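Local structure of uncharacterized protein (Acinetobacter baumannii, 4L3U) at residues T103-E106 against S107-D110. The protein is of unknown function; it folds as a compact bundle of helices and carries a domain of unknown function (DUF4844). Numbering follows the deposited sequence. Where two conformers were deposited one is given.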
ATOM      1  N   THR A 103      -0.057  -0.653  -7.008  1.00 28.51           N
ATOM      2  CA  THR A 103      -1.481  -0.729  -7.297  1.00 30.10           C
ATOM      3  C   THR A 103      -2.268  -0.943  -6.008  1.00 30.67           C
ATOM      4  O   THR A 103      -3.317  -0.338  -5.802  1.00 31.71           O
ATOM      5  CB  THR A 103      -1.776  -1.877  -8.288  1.00 34.08           C
ATOM      6  OG1 THR A 103      -1.171  -1.582  -9.553  1.00 36.32           O
ATOM      7  CG2 THR A 103      -3.277  -2.076  -8.485  1.00 35.97           C
ATOM      8  N   THR A 104      -1.749  -1.812  -5.146  1.00 32.10           N
ATOM      9  CA  THR A 104      -2.388  -2.111  -3.869  1.00 30.23           C
ATOM     10  C   THR A 104      -2.453  -0.859  -2.993  1.00 28.27           C
ATOM     11  O   THR A 104      -3.475  -0.584  -2.369  1.00 27.35           O
ATOM     12  CB  THR A 104      -1.642  -3.251  -3.131  1.00 29.11           C
ATOM     13  OG1 THR A 104      -1.701  -4.447  -3.918  1.00 29.28           O
ATOM     14  CG2 THR A 104      -2.251  -3.527  -1.759  1.00 28.01           C
ATOM     15  N   PHE A 105      -1.367  -0.093  -2.960  1.00 28.61           N
ATOM     16  CA  PHE A 105      -1.323   1.124  -2.155  1.00 29.21           C
ATOM     17  C   PHE A 105      -2.148   2.248  -2.771  1.00 32.96           C
ATOM     18  O   PHE A 105      -2.551   3.178  -2.077  1.00 35.22           O
ATOM     19  CB  PHE A 105       0.121   1.584  -1.954  1.00 29.26           C
ATOM     20  CG  PHE A 105       0.750   1.067  -0.691  1.00 34.05           C
ATOM     21  CD1 PHE A 105       1.184  -0.244  -0.604  1.00 35.22           C
ATOM     22  CD2 PHE A 105       0.902   1.890   0.415  1.00 35.31           C
ATOM     23  CE1 PHE A 105       1.760  -0.724   0.560  1.00 34.31           C
ATOM     24  CE2 PHE A 105       1.478   1.414   1.582  1.00 34.65           C
ATOM     25  CZ  PHE A 105       1.905   0.107   1.654  1.00 33.94           C
ATOM     26  N   GLU A 106      -2.391   2.166  -4.076  1.00 31.96           N
ATOM     27  CA  GLU A 106      -3.225   3.151  -4.748  1.00 32.79           C
ATOM     28  C   GLU A 106      -4.650   3.016  -4.242  1.00 31.08           C
ATOM     29  O   GLU A 106      -5.392   3.993  -4.182  1.00 32.71           O
ATOM     30  CB  GLU A 106      -3.179   2.963  -6.264  1.00 37.97           C
ATOM     31  CG  GLU A 106      -1.977   3.610  -6.935  1.00 43.44           C
ATOM     32  CD  GLU A 106      -1.908   3.327  -8.429  1.00 52.50           C
ATOM     33  OE1 GLU A 106      -2.625   2.421  -8.908  1.00 55.30           O
ATOM     34  OE2 GLU A 106      -1.136   4.017  -9.130  1.00 56.94           O
ATOM     35  N   SER A 107      -5.024   1.797  -3.865  1.00 28.57           N
ATOM     36  CA  SER A 107      -6.358   1.539  -3.340  1.00 27.69           C
ATOM     37  C   SER A 107      -6.565   2.291  -2.032  1.00 27.98           C
ATOM     38  O   SER A 107      -7.663   2.765  -1.755  1.00 28.95           O
ATOM     39  CB  SER A 107      -6.575   0.041  -3.134  1.00 30.28           C
ATOM     40  OG  SER A 107      -6.448  -0.666  -4.358  1.00 31.49           O
ATOM     41  N   PHE A 108      -5.504   2.405  -1.234  1.00 28.07           N
ATOM     42  CA  PHE A 108      -5.552   3.191  -0.003  1.00 25.78           C
ATOM     43  C   PHE A 108      -5.931   4.628  -0.317  1.00 25.86           C
ATOM     44  O   PHE A 108      -6.755   5.215   0.373  1.00 27.10           O
ATOM     45  CB  PHE A 108      -4.200   3.192   0.722  1.00 24.78           C
ATOM     46  CG  PHE A 108      -3.947   1.971   1.570  1.00 25.20           C
ATOM     47  CD1 PHE A 108      -4.908   1.499   2.450  1.00 26.40           C
ATOM     48  CD2 PHE A 108      -2.732   1.308   1.500  1.00 22.07           C
ATOM     49  CE1 PHE A 108      -4.666   0.380   3.232  1.00 26.54           C
ATOM     50  CE2 PHE A 108      -2.485   0.193   2.275  1.00 22.09           C
ATOM     51  CZ  PHE A 108      -3.454  -0.272   3.142  1.00 24.35           C
ATOM     52  N   LEU A 109      -5.320   5.189  -1.356  1.00 26.48           N
ATOM     53  CA  LEU A 109      -5.600   6.563  -1.748  1.00 26.97           C
ATOM     54  C   LEU A 109      -7.094   6.745  -1.974  1.00 28.10           C
ATOM     55  O   LEU A 109      -7.693   7.711  -1.496  1.00 29.30           O
ATOM     56  CB  LEU A 109      -4.833   6.933  -3.018  1.00 26.05           C
ATOM     57  CG  LEU A 109      -3.306   6.955  -2.934  1.00 25.23           C
ATOM     58  CD1 LEU A 109      -2.725   7.351  -4.273  1.00 23.02           C
ATOM     59  CD2 LEU A 109      -2.826   7.906  -1.861  1.00 24.19           C
ATOM     60  N   ASP A 110      -7.691   5.796  -2.685  1.00 27.83           N
ATOM     61  CA  ASP A 110      -9.115   5.844  -2.979  0.50 28.92           C
ATOM     62  C   ASP A 110      -9.930   5.733  -1.695  1.00 29.23           C
ATOM     63  O   ASP A 110     -10.892   6.473  -1.502  1.00 31.95           O
ATOM     64  CB  ASP A 110      -9.495   4.724  -3.950  0.50 30.68           C
ATOM     65  CG  ASP A 110      -8.915   4.934  -5.335  0.50 29.88           C
ATOM     66  OD1 ASP A 110      -8.933   6.084  -5.819  0.50 30.44           O
ATOM     67  OD2 ASP A 110      -8.440   3.949  -5.937  0.50 29.27           O
TER
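Asp110 N donates to Glu106 O at 3.3 Å, with an N-H...O angle of 156°. It is the one i to i+4 backbone bond here that is not weak. The others are long or bent. Ser107 N is shared weakly between Thr103 O at 3.4 Å and Thr104 O at 3.2 Å. Phe105 O takes two weak bonds, from Phe108 N at 3.2 Å and from Leu109 N at 3.5 Å. The weak i to i+3 bonds beside the i to i+4 ones are consistent with a slight local irregularity of helix 95-112. Thr103 and Thr104 turn their hydroxyls back along the helix, to Glu99 O and Gln100 O.

The packing centres on Phe105 and Phe108. Their rings form an edge-to-face pair, with centroids 5.4 Å apart and planes at 75°. With Phe108 CG anti to its carbonyl carbon (chi1 -82°), the ring swings back beside Phe105 and its CD2 edge reaches one face of that ring. Phe105 CD2 lies 3.8 Å from Phe108 CD2. The helix backbone sets Phe108 CB against Phe105 O at 3.2 Å. Phe108 also meets Phe26 edge-to-face and touches Phe62. Leu81 of helix 74-86 touches both rings and Leu109.

Glu106 and Asp110 lie on the exposed side. This part of the helix is amphipathic: the buried rings of Phe105 and Phe108 face the neighbouring helices, and the acidic groups of Glu106 and Asp110 face solvent.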